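Local coordinates for protein lantibiotic dehydratase (Microbispora corallina, PDB 5EHK) that probably dehydrates serine and threonine residues of the NAI-107 precursor peptide, using glutamate delivered by glutamyl-tRNA as the activating group, at residues R823-R828 against G864-V869; F855-S860 against C1082-G1087; V723-L728 against D739-W744; A688-R693 against A761-G766. All coordinates share one frame; numbering follows the deposited sequence.

The four contacts form two pairs in widely separated regions of the protein. Contacts 1 and 2 lie in the C-terminal region, which in related lantibiotic dehydratases eliminates glutamate; their centres are about 10 Å apart, and strands 853-861 and 864-872 join them, with H866 N 2.9 Å from Y859 O and R868 N 2.8 Å from I857 O. Contacts 3 and 4, with centres about 13 Å apart, are joined by the neighbouring strands 726-730 (contact 3) and 760-763 (contact 4): L728 O is 2.6 Å from Q762 N, and W692 packs on V723 and P724. Contact 3 is nested inside the loop closed by contact 4. Between the pairs, centres are about 58 to 70 Å apart.

Contact 1: residues R823-R828 against G864-V869; sequences RLRVPR and GQHLRV
H866 sets its ring between its backbone N and carbonyl carbon (chi1 56°), and R825 bends at chi2 (-79°), which lays the R825 guanidinium flat over one face of the imidazole, centres 3.8 Å apart. NH1 of R825 stands above the rim near ND1, poorly angled for bonding. Two bent bonds hold the ring: H866 ND1 donates to G864 O at 3.3 Å from above the carbonyl plane, and R868 NE donates to H866 NE2 at 3.0 Å. The backbones belong to neighbouring antiparallel strands, 819-824 and 864-872, joined by L824 N to L867 O (2.8 Å) and L867 N to L824 O (2.9 Å); R825 then centres an inverse gamma turn, after which R828 CB still meets Q865 OE1. Beside the imidazole, the extended R823 and R868 side chains run together, their guanidinium groups stacked at 26°. E903 forms salt bridges with R823 and R825, D861 another with R825. On the face opposite R823 and R868, L824 CD1 meets V869 CG2 at 3.8 Å.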
loop_
_atom_site.group_PDB
_atom_site.type_symbol
_atom_site.label_atom_id
_atom_site.label_comp_id
_atom_site.label_asym_id
_atom_site.label_seq_id
_atom_site.Cartn_x
_atom_site.Cartn_y
_atom_site.Cartn_z
ATOM N N ARG A 823 16.020 23.256 -1.773
ATOM C CA ARG A 823 14.688 22.659 -1.648
ATOM C C ARG A 823 13.888 23.304 -0.541
ATOM O O ARG A 823 14.239 23.219 0.625
ATOM C CB ARG A 823 14.795 21.191 -1.385
ATOM C CG ARG A 823 15.586 20.478 -2.427
ATOM C CD ARG A 823 15.360 19.000 -2.234
ATOM N NE ARG A 823 16.306 18.217 -3.011
ATOM C CZ ARG A 823 16.975 17.197 -2.502
ATOM N NH1 ARG A 823 16.801 16.877 -1.212
ATOM N NH2 ARG A 823 17.819 16.524 -3.273
ATOM N N LEU A 824 12.817 23.972 -0.919
ATOM C CA LEU A 824 12.048 24.724 0.047
ATOM C C LEU A 824 10.741 24.011 0.315
ATOM O O LEU A 824 9.898 23.864 -0.579
ATOM C CB LEU A 824 11.842 26.157 -0.447
ATOM C CG LEU A 824 13.144 26.851 -0.870
ATOM C CD1 LEU A 824 12.867 28.230 -1.466
ATOM C CD2 LEU A 824 14.075 26.948 0.304
ATOM N N ARG A 825 10.600 23.520 1.546
ATOM C CA ARG A 825 9.439 22.708 1.915
ATOM C C ARG A 825 8.250 23.609 2.197
ATOM O O ARG A 825 7.860 23.801 3.320
ATOM C CB ARG A 825 9.757 21.794 3.101
ATOM C CG ARG A 825 10.943 20.858 2.859
ATOM C CD ARG A 825 10.569 19.655 2.013
ATOM N NE ARG A 825 11.707 19.063 1.302
ATOM C CZ ARG A 825 11.597 18.048 0.442
ATOM N NH1 ARG A 825 10.393 17.516 0.197
ATOM N NH2 ARG A 825 12.680 17.563 -0.170
ATOM N N VAL A 826 7.712 24.172 1.135
ATOM C CA VAL A 826 6.539 25.003 1.185
ATOM C C VAL A 826 5.453 24.117 0.634
ATOM O O VAL A 826 5.501 23.745 -0.521
ATOM C CB VAL A 826 6.721 26.247 0.258
ATOM C CG1 VAL A 826 5.480 27.119 0.246
ATOM C CG2 VAL A 826 7.946 27.063 0.669
ATOM N N PRO A 827 4.499 23.711 1.477
ATOM C CA PRO A 827 3.418 22.862 0.985
ATOM C C PRO A 827 2.661 23.553 -0.123
ATOM O O PRO A 827 2.604 24.782 -0.159
ATOM C CB PRO A 827 2.523 22.686 2.209
ATOM C CG PRO A 827 2.913 23.751 3.143
ATOM C CD PRO A 827 4.361 23.991 2.911
ATOM N N ARG A 828 2.062 22.754 -0.996
ATOM C CA ARG A 828 1.488 23.253 -2.239
ATOM C C ARG A 828 0.498 24.402 -2.056
ATOM O O ARG A 828 0.563 25.384 -2.793
ATOM C CB ARG A 828 0.861 22.089 -3.019
ATOM C CG ARG A 828 0.213 22.460 -4.341
ATOM C CD ARG A 828 1.139 23.265 -5.227
ATOM N NE ARG A 828 0.491 24.482 -5.725
ATOM C CZ ARG A 828 0.198 24.671 -7.003
ATOM N NH1 ARG A 828 0.507 23.728 -7.892
ATOM N NH2 ARG A 828 -0.386 25.790 -7.400
ATOM N N GLY A 864 7.009 14.790 -0.371
ATOM C CA GLY A 864 5.880 15.641 -0.660
ATOM C C GLY A 864 6.189 16.685 -1.709
ATOM O O GLY A 864 7.173 16.561 -2.445
ATOM N N GLN A 865 5.332 17.707 -1.760
ATOM C CA GLN A 865 5.455 18.812 -2.701
ATOM C C GLN A 865 6.268 19.947 -2.122
ATOM O O GLN A 865 6.033 20.375 -0.982
ATOM C CB GLN A 865 4.078 19.336 -3.102
ATOM C CG GLN A 865 3.444 18.586 -4.264
ATOM C CD GLN A 865 1.998 18.961 -4.461
ATOM O OE1 GLN A 865 1.220 18.938 -3.514
ATOM N NE2 GLN A 865 1.624 19.315 -5.690
ATOM N N HIS A 866 7.225 20.431 -2.910
ATOM C CA HIS A 866 8.063 21.534 -2.467
ATOM C C HIS A 866 8.464 22.407 -3.644
ATOM O O HIS A 866 8.063 22.150 -4.764
ATOM C CB HIS A 866 9.258 20.993 -1.708
ATOM C CG HIS A 866 10.061 20.015 -2.493
ATOM N ND1 HIS A 866 9.588 18.764 -2.817
ATOM C CD2 HIS A 866 11.324 20.079 -2.978
ATOM C CE1 HIS A 866 10.510 18.115 -3.507
ATOM N NE2 HIS A 866 11.579 18.886 -3.605
ATOM N N LEU A 867 9.194 23.478 -3.376
ATOM C CA LEU A 867 9.738 24.312 -4.443
ATOM C C LEU A 867 11.214 24.035 -4.513
ATOM O O LEU A 867 11.842 23.762 -3.505
ATOM C CB LEU A 867 9.523 25.806 -4.175
ATOM C CG LEU A 867 8.071 26.218 -4.090
ATOM C CD1 LEU A 867 7.961 27.640 -3.638
ATOM C CD2 LEU A 867 7.424 26.002 -5.434
ATOM N N ARG A 868 11.765 24.081 -5.709
ATOM C CA ARG A 868 13.210 24.021 -5.844
ATOM C C ARG A 868 13.663 25.290 -6.523
ATOM O O ARG A 868 13.152 25.660 -7.564
ATOM C CB ARG A 868 13.616 22.794 -6.643
ATOM C CG ARG A 868 13.191 21.544 -5.972
ATOM C CD ARG A 868 13.835 20.358 -6.573
ATOM N NE ARG A 868 13.758 19.232 -5.653
ATOM C CZ ARG A 868 14.149 18.000 -5.945
ATOM N NH1 ARG A 868 14.630 17.738 -7.156
ATOM N NH2 ARG A 868 14.040 17.042 -5.029
ATOM N N VAL A 869 14.599 25.986 -5.920
ATOM C CA VAL A 869 15.081 27.198 -6.541
ATOM C C VAL A 869 16.532 27.003 -6.885
ATOM O O VAL A 869 17.303 26.538 -6.050
ATOM C CB VAL A 869 14.917 28.401 -5.603
ATOM C CG1 VAL A 869 15.406 29.672 -6.278
ATOM C CG2 VAL A 869 13.448 28.525 -5.176
#

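Contact 2: residues F855-S860 against C1082-G1087; sequences FFIRYS and CNRLIG
R1084 reaches from the last turn of helix 1068-1085 across F856, and its atoms meet the strand one after another. CB touches the rim of the F856 ring, 3.7 Å from CZ. CG lies over one face of that ring, 4.0 Å from the centroid, a CH-pi contact displaced toward the rim. R1084 CG and CD both pass alongside F856 O, at 3.2 and 3.4 Å. The chain then bends at chi3 (-97°), which turns NH1 back to the same carbonyl: R1084 NH1 donates to F856 O at 3.0 Å. The oxygen lies in the guanidinium plane, whereas the donor stands well above the carbonyl plane. NH1 also comes near I857 CG2, and NE forms a salt bridge with D930. One residue earlier, N1083 holds its CG anti to the backbone N (chi1 -178°) and grips R858 at both ends of its backbone: OD1 accepts from R858 N and ND2 donates to R858 O, each at 2.8 Å. The R858 guanidinium lies by the carbonyls at the helix C-terminus, but its very short approach to R1084 O is doubtful; its NH2 is paired with D832. Strand 853-861, at the edge of the four-stranded antiparallel sheet, thus has helix 1068-1085 packed against it, with helix 920-942 covering F855 and R1084 and helices 950-965 and 1090-1109 enclosing C1082 and I1086.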
loop_
_atom_site.group_PDB
_atom_site.type_symbol
_atom_site.label_atom_id
_atom_site.label_comp_id
_atom_site.label_asym_id
_atom_site.label_seq_id
_atom_site.Cartn_x
_atom_site.Cartn_y
_atom_site.Cartn_z
ATOM N N PHE A 855 16.337 30.049 -11.316
ATOM C CA PHE A 855 15.010 29.617 -11.734
ATOM C C PHE A 855 14.309 28.850 -10.616
ATOM O O PHE A 855 14.927 28.529 -9.607
ATOM C CB PHE A 855 15.055 28.855 -13.068
ATOM C CG PHE A 855 15.635 27.455 -12.996
ATOM C CD1 PHE A 855 16.963 27.213 -13.335
ATOM C CD2 PHE A 855 14.846 26.365 -12.617
ATOM C CE1 PHE A 855 17.493 25.907 -13.305
ATOM C CE2 PHE A 855 15.382 25.050 -12.584
ATOM C CZ PHE A 855 16.704 24.828 -12.924
ATOM N N PHE A 856 13.024 28.564 -10.773
ATOM C CA PHE A 856 12.379 27.729 -9.790
ATOM C C PHE A 856 11.475 26.735 -10.481
ATOM O O PHE A 856 10.911 27.032 -11.538
ATOM C CB PHE A 856 11.567 28.555 -8.791
ATOM C CG PHE A 856 10.167 28.845 -9.252
ATOM C CD1 PHE A 856 9.141 27.921 -9.055
ATOM C CD2 PHE A 856 9.873 30.038 -9.889
ATOM C CE1 PHE A 856 7.883 28.178 -9.504
ATOM C CE2 PHE A 856 8.606 30.296 -10.323
ATOM C CZ PHE A 856 7.607 29.370 -10.131
ATOM N N ILE A 857 11.314 25.573 -9.849
ATOM C CA ILE A 857 10.339 24.594 -10.277
ATOM C C ILE A 857 9.547 24.090 -9.053
ATOM O O ILE A 857 10.029 24.115 -7.915
ATOM C CB ILE A 857 10.976 23.387 -11.002
ATOM C CG1 ILE A 857 11.784 22.517 -10.038
ATOM C CG2 ILE A 857 11.854 23.823 -12.164
ATOM C CD1 ILE A 857 12.267 21.234 -10.658
ATOM N N ARG A 858 8.328 23.636 -9.313
ATOM C CA ARG A 858 7.514 22.946 -8.342
ATOM C C ARG A 858 7.841 21.464 -8.544
ATOM O O ARG A 858 7.893 20.960 -9.667
ATOM C CB ARG A 858 6.040 23.267 -8.607
ATOM C CG ARG A 858 5.718 24.751 -8.445
ATOM C CD ARG A 858 4.380 25.212 -9.103
ATOM N NE ARG A 858 3.477 25.866 -8.187
ATOM C CZ ARG A 858 2.979 27.091 -8.302
ATOM N NH1 ARG A 858 3.266 27.893 -9.302
ATOM N NH2 ARG A 858 2.190 27.513 -7.343
ATOM N N TYR A 859 8.136 20.780 -7.454
ATOM C CA TYR A 859 8.655 19.432 -7.535
ATOM C C TYR A 859 7.927 18.589 -6.504
ATOM O O TYR A 859 7.519 19.085 -5.455
ATOM C CB TYR A 859 10.170 19.441 -7.246
ATOM C CG TYR A 859 10.917 18.255 -7.802
ATOM C CD1 TYR A 859 11.605 18.355 -9.008
ATOM C CD2 TYR A 859 10.925 17.023 -7.136
ATOM C CE1 TYR A 859 12.293 17.268 -9.548
ATOM C CE2 TYR A 859 11.612 15.923 -7.667
ATOM C CZ TYR A 859 12.296 16.056 -8.879
ATOM O OH TYR A 859 12.986 14.996 -9.432
ATOM N N SER A 860 7.774 17.306 -6.783
ATOM C CA SER A 860 7.280 16.404 -5.757
ATOM C C SER A 860 8.217 15.208 -5.605
ATOM O O SER A 860 8.473 14.497 -6.575
ATOM C CB SER A 860 5.863 15.950 -6.085
ATOM O OG SER A 860 5.509 14.886 -5.238
ATOM N N CYS A 1082 3.802 25.206 -17.430
ATOM C CA CYS A 1082 2.679 24.776 -16.621
ATOM C C CYS A 1082 3.115 24.426 -15.194
ATOM O O CYS A 1082 2.424 24.766 -14.225
ATOM C CB CYS A 1082 1.970 23.587 -17.271
ATOM S SG CYS A 1082 1.150 23.988 -18.808
ATOM N N ASN A 1083 4.260 23.764 -15.071
ATOM C CA ASN A 1083 4.788 23.447 -13.763
ATOM C C ASN A 1083 4.956 24.732 -12.972
ATOM O O ASN A 1083 4.432 24.847 -11.889
ATOM C CB ASN A 1083 6.115 22.678 -13.832
ATOM C CG ASN A 1083 6.646 22.307 -12.439
ATOM O OD1 ASN A 1083 7.523 22.980 -11.894
ATOM N ND2 ASN A 1083 6.110 21.244 -11.862
ATOM N N ARG A 1084 5.595 25.745 -13.539
ATOM C CA ARG A 1084 5.842 26.919 -12.733
ATOM C C ARG A 1084 4.569 27.633 -12.323
ATOM O O ARG A 1084 4.511 28.239 -11.265
ATOM C CB ARG A 1084 6.773 27.885 -13.452
ATOM C CG ARG A 1084 8.221 27.558 -13.273
ATOM C CD ARG A 1084 9.061 28.557 -14.005
ATOM N NE ARG A 1084 9.452 28.060 -15.315
ATOM C CZ ARG A 1084 10.468 27.229 -15.509
ATOM N NH1 ARG A 1084 11.184 26.788 -14.475
ATOM N NH2 ARG A 1084 10.767 26.841 -16.736
ATOM N N LEU A 1085 3.560 27.564 -13.174
ATOM C CA LEU A 1085 2.344 28.331 -12.976
ATOM C C LEU A 1085 1.277 27.490 -12.240
ATOM O O LEU A 1085 0.723 27.935 -11.233
ATOM C CB LEU A 1085 1.832 28.846 -14.324
ATOM C CG LEU A 1085 1.645 30.319 -14.714
ATOM C CD1 LEU A 1085 2.167 31.316 -13.715
ATOM C CD2 LEU A 1085 2.260 30.550 -16.067
ATOM N N ILE A 1086 1.031 26.258 -12.676
ATOM C CA ILE A 1086 -0.016 25.457 -12.028
ATOM C C ILE A 1086 0.521 24.070 -11.754
ATOM O O ILE A 1086 1.716 23.890 -11.479
ATOM C CB ILE A 1086 -1.286 25.347 -12.899
ATOM C CG1 ILE A 1086 -0.931 24.813 -14.288
ATOM C CG2 ILE A 1086 -1.978 26.704 -13.038
ATOM C CD1 ILE A 1086 -2.111 24.540 -15.150
ATOM N N GLY A 1087 -0.336 23.070 -11.780
ATOM C CA GLY A 1087 0.225 21.735 -11.717
ATOM C C GLY A 1087 0.878 21.335 -10.407
ATOM O O GLY A 1087 1.152 22.151 -9.524
#

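Contact 3: residues V723-L728 against D739-W744; sequences VPRRVL and DLDDAW
R726 and D739 form an antiparallel non-hydrogen-bonded pair at the open end of a beta hairpin, strands 726-730 and 735-739, where the chain leaves for helix 743-755. Just beyond that pair, L740 N donates to R725 O at 2.7 Å, extending the backbone link into the loops. R725 carries most of the side-chain contact. Its CG is anti to the backbone N (chi1 -178°), and a bend at chi3 (62°) swings NH1 over to the D739 carboxylate for a salt bridge; guanidinium and carboxylate are inclined at 51°, and the hydrogen bond to OD2 is weak. On the way, R725 CD passes 3.1 Å from D741 OD2, while D741 CB sits at the guanidinium edge. The D741 charge is near R725 NE but beyond salt-bridge range. R726 lays its CG against D739 OD2 at 3.8 Å. Among the apolar side chains, V727 CG2 meets L740 CG at 4.1 Å, the two crossing at about a right angle, and R718 of helix 707-721 packs on both R725 and L740. D742 follows as the N-cap of helix 743-755, its OD1 accepting a weak bond from W744 N. D739 has a second task as the head of an Asx turn: OD1 accepts from D741 N at 3.1 Å on its anti lone pair.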
loop_
_atom_site.group_PDB
_atom_site.type_symbol
_atom_site.label_atom_id
_atom_site.label_comp_id
_atom_site.label_asym_id
_atom_site.label_seq_id
_atom_site.Cartn_x
_atom_site.Cartn_y
_atom_site.Cartn_z
ATOM N N VAL A 723 -17.437 -35.624 0.793
ATOM C CA VAL A 723 -16.067 -35.952 0.449
ATOM C C VAL A 723 -15.991 -37.423 0.105
ATOM O O VAL A 723 -16.433 -38.277 0.881
ATOM C CB VAL A 723 -15.113 -35.642 1.636
ATOM C CG1 VAL A 723 -13.670 -36.033 1.335
ATOM C CG2 VAL A 723 -15.229 -34.195 2.031
ATOM N N PRO A 724 -15.419 -37.729 -1.062
ATOM C CA PRO A 724 -15.188 -39.106 -1.500
ATOM C C PRO A 724 -14.314 -39.901 -0.534
ATOM O O PRO A 724 -13.696 -39.349 0.378
ATOM C CB PRO A 724 -14.497 -38.933 -2.860
ATOM C CG PRO A 724 -14.064 -37.501 -2.911
ATOM C CD PRO A 724 -15.072 -36.758 -2.106
ATOM N N ARG A 725 -14.282 -41.212 -0.727
ATOM C CA ARG A 725 -13.504 -42.072 0.147
ATOM C C ARG A 725 -12.020 -41.867 -0.165
ATOM O O ARG A 725 -11.173 -41.877 0.732
ATOM C CB ARG A 725 -13.954 -43.523 -0.034
ATOM C CG ARG A 725 -13.280 -44.554 0.836
ATOM C CD ARG A 725 -13.843 -45.924 0.505
ATOM N NE ARG A 725 -13.562 -46.292 -0.886
ATOM C CZ ARG A 725 -12.462 -46.927 -1.284
ATOM N NH1 ARG A 725 -11.550 -47.278 -0.396
ATOM N NH2 ARG A 725 -12.270 -47.214 -2.562
ATOM N N ARG A 726 -11.714 -41.645 -1.441
ATOM C CA ARG A 726 -10.336 -41.356 -1.849
ATOM C C ARG A 726 -10.132 -39.876 -2.153
ATOM O O ARG A 726 -10.927 -39.240 -2.876
ATOM C CB ARG A 726 -9.893 -42.218 -3.036
ATOM C CG ARG A 726 -9.567 -43.670 -2.686
ATOM C CD ARG A 726 -9.649 -44.564 -3.917
ATOM N NE ARG A 726 -11.015 -44.628 -4.429
ATOM C CZ ARG A 726 -11.389 -45.283 -5.524
ATOM N NH1 ARG A 726 -10.490 -45.918 -6.266
ATOM N NH2 ARG A 726 -12.660 -45.272 -5.888
ATOM N N VAL A 727 -9.060 -39.334 -1.584
ATOM C CA VAL A 727 -8.729 -37.937 -1.779
ATOM C C VAL A 727 -7.241 -37.801 -2.040
ATOM O O VAL A 727 -6.447 -38.659 -1.669
ATOM C CB VAL A 727 -9.137 -37.057 -0.575
ATOM C CG1 VAL A 727 -10.656 -37.017 -0.429
ATOM C CG2 VAL A 727 -8.502 -37.565 0.687
ATOM N N LEU A 728 -6.884 -36.725 -2.725
ATOM C CA LEU A 728 -5.504 -36.302 -2.815
ATOM C C LEU A 728 -5.340 -35.215 -1.756
ATOM O O LEU A 728 -6.083 -34.217 -1.758
ATOM C CB LEU A 728 -5.232 -35.733 -4.204
ATOM C CG LEU A 728 -3.787 -35.526 -4.666
ATOM C CD1 LEU A 728 -2.979 -36.828 -4.643
ATOM C CD2 LEU A 728 -3.766 -34.897 -6.054
ATOM N N ASP A 739 -6.543 -43.325 0.888
ATOM C CA ASP A 739 -7.817 -44.011 0.984
ATOM C C ASP A 739 -8.389 -43.829 2.398
ATOM O O ASP A 739 -7.845 -44.382 3.365
ATOM C CB ASP A 739 -7.621 -45.488 0.639
ATOM C CG ASP A 739 -8.923 -46.190 0.318
ATOM O OD1 ASP A 739 -9.907 -46.016 1.073
ATOM O OD2 ASP A 739 -8.982 -46.882 -0.722
ATOM N N LEU A 740 -9.506 -43.099 2.511
ATOM C CA LEU A 740 -10.037 -42.751 3.832
ATOM C C LEU A 740 -10.854 -43.864 4.479
ATOM O O LEU A 740 -11.402 -43.684 5.574
ATOM C CB LEU A 740 -10.860 -41.460 3.799
ATOM C CG LEU A 740 -10.092 -40.179 3.479
ATOM C CD1 LEU A 740 -10.918 -38.932 3.803
ATOM C CD2 LEU A 740 -8.743 -40.170 4.176
ATOM N N ASP A 741 -10.924 -45.009 3.805
ATOM C CA ASP A 741 -11.538 -46.201 4.377
ATOM C C ASP A 741 -10.452 -46.900 5.186
ATOM O O ASP A 741 -10.699 -47.447 6.263
ATOM C CB ASP A 741 -12.059 -47.123 3.260
ATOM C CG ASP A 741 -13.374 -47.852 3.626
ATOM O OD1 ASP A 741 -13.580 -48.217 4.812
ATOM O OD2 ASP A 741 -14.202 -48.061 2.704
ATOM N N ASP A 742 -9.242 -46.864 4.647
ATOM C CA ASP A 742 -8.072 -47.419 5.307
ATOM C C ASP A 742 -7.792 -46.783 6.675
ATOM O O ASP A 742 -7.820 -45.567 6.824
ATOM C CB ASP A 742 -6.863 -47.284 4.395
ATOM C CG ASP A 742 -5.690 -48.094 4.870
ATOM O OD1 ASP A 742 -5.399 -48.099 6.080
ATOM O OD2 ASP A 742 -5.059 -48.748 4.025
ATOM N N ALA A 743 -7.529 -47.622 7.673
ATOM C CA ALA A 743 -7.301 -47.143 9.037
ATOM C C ALA A 743 -5.933 -46.478 9.188
ATOM O O ALA A 743 -5.807 -45.476 9.890
ATOM C CB ALA A 743 -7.466 -48.290 10.057
ATOM N N TRP A 744 -4.916 -47.027 8.526
ATOM C CA TRP A 744 -3.600 -46.387 8.488
ATOM C C TRP A 744 -3.610 -45.021 7.776
ATOM O O TRP A 744 -3.018 -44.058 8.268
ATOM C CB TRP A 744 -2.550 -47.268 7.809
ATOM C CG TRP A 744 -1.892 -48.320 8.646
ATOM C CD1 TRP A 744 -1.854 -49.659 8.392
ATOM C CD2 TRP A 744 -1.148 -48.119 9.855
ATOM N NE1 TRP A 744 -1.123 -50.304 9.360
ATOM C CE2 TRP A 744 -0.690 -49.384 10.277
ATOM C CE3 TRP A 744 -0.823 -46.993 10.619
ATOM C CZ2 TRP A 744 0.072 -49.558 11.430
ATOM C CZ3 TRP A 744 -0.069 -47.167 11.760
ATOM C CH2 TRP A 744 0.371 -48.442 12.157
#

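Contact 4: residues A688-R693 against A761-G766; sequences AAPLWR and AQQVAG
Backbone bonds tie W692 to A761 in both directions, W692 N to A761 O at 2.9 Å and A761 N to W692 O at 3.0 Å. A CA-H...O contact continues the line, Q762 CA to P690 O at 3.4 Å. These links set strand 760-763 beside strand 685-693; residues 691-693 and 761-763 run antiparallel, their axes at 158°. On its other side strand 760-763 pairs with 726-730. The apolar contact is W692 CB to A761 CB at 4.0 Å. The indole turns its edge to the backbone: CE3 lies near A761 O, and CZ3 is 3.7 Å from Q763 N, also touching Q763 CB. Indole and Q763 amide planes are 80° apart. W692 NE1 donates to W721 O. Both glutamines lay extended chains on A689 and P690, in the irregular part of strand 685-693. Q763 has CG anti to its N (chi1 -176°), OE1 coming 3.4 Å from P690 CG while NE2 bonds E768; the Q762 amide rests on A689, CD to CB 3.7 Å.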
loop_
_atom_site.group_PDB
_atom_site.type_symbol
_atom_site.label_atom_id
_atom_site.label_comp_id
_atom_site.label_asym_id
_atom_site.label_seq_id
_atom_site.Cartn_x
_atom_site.Cartn_y
_atom_site.Cartn_z
ATOM N N ALA A 688 -9.333 -26.801 -13.005
ATOM C CA ALA A 688 -9.060 -26.876 -11.582
ATOM C C ALA A 688 -9.827 -28.063 -11.043
ATOM O O ALA A 688 -10.970 -28.282 -11.429
ATOM C CB ALA A 688 -9.496 -25.600 -10.879
ATOM N N ALA A 689 -9.183 -28.835 -10.173
ATOM C CA ALA A 689 -9.792 -29.997 -9.533
ATOM C C ALA A 689 -10.793 -29.574 -8.442
ATOM O O ALA A 689 -10.780 -28.430 -7.986
ATOM C CB ALA A 689 -8.704 -30.895 -8.949
ATOM N N PRO A 690 -11.698 -30.485 -8.042
ATOM C CA PRO A 690 -12.577 -30.124 -6.927
ATOM C C PRO A 690 -11.796 -30.072 -5.624
ATOM O O PRO A 690 -10.746 -30.703 -5.504
ATOM C CB PRO A 690 -13.624 -31.254 -6.912
ATOM C CG PRO A 690 -13.567 -31.836 -8.274
ATOM C CD PRO A 690 -12.115 -31.750 -8.665
ATOM N N LEU A 691 -12.332 -29.326 -4.662
ATOM C CA LEU A 691 -11.554 -28.810 -3.544
ATOM C C LEU A 691 -12.251 -28.769 -2.175
ATOM O O LEU A 691 -13.269 -28.102 -2.015
ATOM C CB LEU A 691 -11.195 -27.395 -3.914
ATOM C CG LEU A 691 -9.715 -27.172 -3.947
ATOM C CD1 LEU A 691 -9.490 -25.807 -4.592
ATOM C CD2 LEU A 691 -9.255 -27.244 -2.498
ATOM N N TRP A 692 -11.677 -29.433 -1.179
ATOM C CA TRP A 692 -12.245 -29.406 0.178
ATOM C C TRP A 692 -11.279 -28.813 1.202
ATOM O O TRP A 692 -10.181 -29.337 1.389
ATOM C CB TRP A 692 -12.626 -30.825 0.640
ATOM C CG TRP A 692 -13.857 -31.362 0.000
ATOM C CD1 TRP A 692 -15.131 -31.195 0.432
ATOM C CD2 TRP A 692 -13.932 -32.157 -1.189
ATOM N NE1 TRP A 692 -16.004 -31.827 -0.415
ATOM C CE2 TRP A 692 -15.292 -32.425 -1.421
ATOM C CE3 TRP A 692 -12.984 -32.660 -2.079
ATOM C CZ2 TRP A 692 -15.730 -33.178 -2.507
ATOM C CZ3 TRP A 692 -13.415 -33.395 -3.153
ATOM C CH2 TRP A 692 -14.781 -33.650 -3.360
ATOM N N ARG A 693 -11.671 -27.742 1.884
ATOM C CA ARG A 693 -10.824 -27.242 2.966
ATOM C C ARG A 693 -10.967 -28.181 4.138
ATOM O O ARG A 693 -11.938 -28.914 4.210
ATOM C CB ARG A 693 -11.195 -25.832 3.399
ATOM C CG ARG A 693 -11.176 -24.785 2.296
ATOM C CD ARG A 693 -11.338 -23.381 2.889
ATOM N NE ARG A 693 -10.367 -23.120 3.946
ATOM C CZ ARG A 693 -9.497 -22.124 3.899
ATOM N NH1 ARG A 693 -9.508 -21.290 2.869
ATOM N NH2 ARG A 693 -8.637 -21.955 4.883
ATOM N N ALA A 761 -8.003 -31.145 0.299
ATOM C CA ALA A 761 -8.318 -32.442 -0.276
ATOM C C ALA A 761 -8.827 -32.279 -1.696
ATOM O O ALA A 761 -9.799 -31.554 -1.931
ATOM C CB ALA A 761 -9.335 -33.150 0.567
ATOM N N GLN A 762 -8.179 -32.958 -2.639
ATOM C CA GLN A 762 -8.664 -32.960 -4.011
ATOM C C GLN A 762 -9.325 -34.292 -4.379
ATOM O O GLN A 762 -8.873 -35.385 -3.982
ATOM C CB GLN A 762 -7.529 -32.671 -4.983
ATOM C CG GLN A 762 -7.357 -31.207 -5.356
ATOM C CD GLN A 762 -6.148 -30.982 -6.268
ATOM O OE1 GLN A 762 -5.730 -31.878 -7.019
ATOM N NE2 GLN A 762 -5.555 -29.793 -6.173
ATOM N N GLN A 763 -10.413 -34.188 -5.133
ATOM C CA GLN A 763 -10.987 -35.357 -5.749
ATOM C C GLN A 763 -10.009 -35.870 -6.794
ATOM O O GLN A 763 -9.526 -35.098 -7.630
ATOM C CB GLN A 763 -12.340 -35.050 -6.380
ATOM C CG GLN A 763 -13.006 -36.292 -6.954
ATOM C CD GLN A 763 -14.455 -36.065 -7.350
ATOM O OE1 GLN A 763 -14.820 -35.003 -7.881
ATOM N NE2 GLN A 763 -15.291 -37.080 -7.113
ATOM N N VAL A 764 -9.705 -37.166 -6.708
ATOM C CA VAL A 764 -8.807 -37.852 -7.629
ATOM C C VAL A 764 -9.317 -37.831 -9.072
ATOM O O VAL A 764 -10.511 -38.012 -9.325
ATOM C CB VAL A 764 -8.629 -39.298 -7.192
ATOM C CG1 VAL A 764 -7.684 -40.032 -8.121
ATOM C CG2 VAL A 764 -8.125 -39.341 -5.771
ATOM N N ALA A 765 -8.401 -37.626 -10.014
ATOM C CA ALA A 765 -8.756 -37.534 -11.417
ATOM C C ALA A 765 -9.423 -38.831 -11.866
ATOM O O ALA A 765 -8.838 -39.910 -11.742
ATOM C CB ALA A 765 -7.500 -37.269 -12.250
ATOM N N GLY A 766 -10.652 -38.728 -12.362
ATOM C CA GLY A 766 -11.340 -39.893 -12.882
ATOM C C GLY A 766 -12.351 -40.492 -11.924
ATOM O O GLY A 766 -13.225 -41.252 -12.324
#